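Local coordinates for protein Esterase/lipase (Uncultured bacterium, PDB 3K6K) that probably hydrolyses carboxylic ester bonds as a bacterial homologue of hormone-sensitive lipase with an alpha/beta hydrolase fold, at residues 97-102 and 283-288. Sequence-based numbering, arbitrary orientation.
Sequences STHLVL and FQMYGK
Leu102 and Met285 bring the two backbones closest, their CA atoms 5.4 Å apart, where the kinked first turns of helix 96-110 meet the short 3-10 turn 283-285. Met285 shows how a flexible thioether can serve two unlike neighbours at once. Its chain bends at both chi2 (-88°) and chi3 (-81°), which carries the methyl group over one face of the His99 imidazole. Met285 CE stands 3.9 Å from the centroid of the His99 ring and only 9° off the ring normal, a CH-pi contact. The sulfur follows over the same ring, further from the normal, with Met285 SD 4.3 Å from the His99 centroid in a Met-aromatic contact. In the alpha/beta hydrolase fold, the loop after the last strand, here 271-276, usually bears the catalytic histidine; His281, in a probable triad with Ser157 and Glu251, fits that role, and the 3-10 turn begins two residues after it. The His99 side chain comes close to this group but makes no contact with it. The Met285 sulfur also meets Leu102 CD2 at 3.9 Å, the two side chains crossing at about a right angle. Leu102 also lies alongside Gln284, the two pointing the same way, with Leu102 CD1 3.8 Å from Gln284 CB, while the Gln284 amide turns to other company, NE2 making a weak hydrogen bond to Ser296 OG. Ile297 of helix 291-305 touches both Leu102 and Gln284, and Val101 CG2 rests 3.9 Å from Met285 O.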
# COMPACT_ATOMS: atom_id res chain seq x y z
N SER A 97 28.55 -3.62 5.98
CA SER A 97 28.97 -5.01 5.79
C SER A 97 27.89 -6.02 6.04
O SER A 97 27.75 -6.89 5.23
CB SER A 97 30.20 -5.38 6.63
OG SER A 97 31.30 -4.61 6.16
N THR A 98 27.20 -5.96 7.17
CA THR A 98 26.09 -6.89 7.42
C THR A 98 24.99 -6.88 6.35
O THR A 98 24.22 -7.82 6.31
CB THR A 98 25.35 -6.55 8.68
OG1 THR A 98 25.00 -5.14 8.66
CG2 THR A 98 26.21 -6.86 9.88
N HIS A 99 24.90 -5.82 5.52
CA HIS A 99 23.74 -5.67 4.60
C HIS A 99 24.18 -5.83 3.13
O HIS A 99 23.37 -5.78 2.18
CB HIS A 99 22.98 -4.37 4.88
CG HIS A 99 22.16 -4.44 6.13
ND1 HIS A 99 20.80 -4.18 6.15
CD2 HIS A 99 22.48 -4.84 7.38
CE1 HIS A 99 20.33 -4.36 7.38
NE2 HIS A 99 21.34 -4.75 8.15
N LEU A 100 25.47 -6.13 2.99
CA LEU A 100 25.98 -6.35 1.68
C LEU A 100 25.08 -7.21 0.91
O LEU A 100 24.84 -6.87 -0.26
CB LEU A 100 27.38 -6.94 1.67
CG LEU A 100 28.26 -5.81 2.12
CD1 LEU A 100 29.63 -6.37 2.49
CD2 LEU A 100 28.37 -4.81 1.03
N VAL A 101 24.63 -8.31 1.48
CA VAL A 101 23.71 -9.21 0.83
C VAL A 101 22.51 -8.52 0.17
O VAL A 101 22.22 -8.79 -0.95
CB VAL A 101 23.26 -10.43 1.71
CG1 VAL A 101 22.59 -10.01 2.95
CG2 VAL A 101 22.40 -11.32 0.93
N LEU A 102 21.86 -7.62 0.86
CA LEU A 102 20.73 -6.92 0.34
C LEU A 102 21.17 -5.82 -0.68
O LEU A 102 20.65 -5.80 -1.80
CB LEU A 102 19.92 -6.36 1.50
CG LEU A 102 18.73 -5.43 1.20
CD1 LEU A 102 17.98 -5.81 -0.05
CD2 LEU A 102 17.76 -5.43 2.37
N PHE A 283 12.57 -9.28 4.72
CA PHE A 283 12.75 -10.57 4.07
C PHE A 283 13.67 -10.53 2.88
O PHE A 283 14.15 -11.61 2.46
CB PHE A 283 11.40 -11.16 3.66
CG PHE A 283 10.68 -10.40 2.54
CD1 PHE A 283 10.81 -10.81 1.22
CD2 PHE A 283 9.84 -9.34 2.82
CE1 PHE A 283 10.16 -10.14 0.20
CE2 PHE A 283 9.16 -8.68 1.84
CZ PHE A 283 9.34 -9.05 0.52
N GLN A 284 13.92 -9.32 2.34
CA GLN A 284 14.75 -9.15 1.18
C GLN A 284 16.20 -9.60 1.48
O GLN A 284 17.02 -9.67 0.56
CB GLN A 284 14.71 -7.67 0.61
CG GLN A 284 13.31 -7.08 0.24
CD GLN A 284 12.44 -6.70 1.49
OE1 GLN A 284 12.85 -6.94 2.66
NE2 GLN A 284 11.27 -6.12 1.25
N MET A 285 16.53 -9.83 2.76
CA MET A 285 17.80 -10.44 3.13
C MET A 285 17.95 -11.93 2.73
O MET A 285 19.10 -12.46 2.66
CB MET A 285 18.10 -10.31 4.65
CG MET A 285 17.90 -8.93 5.19
SD MET A 285 19.24 -7.72 5.15
CE MET A 285 20.21 -8.18 6.57
N TYR A 286 16.83 -12.59 2.46
CA TYR A 286 16.83 -14.04 2.39
C TYR A 286 16.55 -14.65 1.01
O TYR A 286 16.05 -15.78 0.90
CB TYR A 286 15.91 -14.61 3.49
CG TYR A 286 16.18 -13.92 4.86
CD1 TYR A 286 15.21 -13.13 5.48
CD2 TYR A 286 17.40 -14.07 5.51
CE1 TYR A 286 15.49 -12.49 6.71
CE2 TYR A 286 17.68 -13.48 6.73
CZ TYR A 286 16.73 -12.69 7.33
OH TYR A 286 17.06 -12.06 8.50
N GLY A 287 16.90 -13.92 -0.05
CA GLY A 287 16.81 -14.44 -1.43
C GLY A 287 17.36 -15.85 -1.47
O GLY A 287 16.77 -16.73 -2.08
N LYS A 288 18.45 -16.10 -0.75
CA LYS A 288 19.01 -17.43 -0.74
C LYS A 288 17.99 -18.54 -0.41
O LYS A 288 18.06 -19.61 -1.02
CB LYS A 288 20.21 -17.46 0.20
CG LYS A 288 20.73 -18.84 0.54
CD LYS A 288 22.03 -18.69 1.36
CE LYS A 288 22.97 -19.90 1.27
NZ LYS A 288 23.95 -19.89 2.41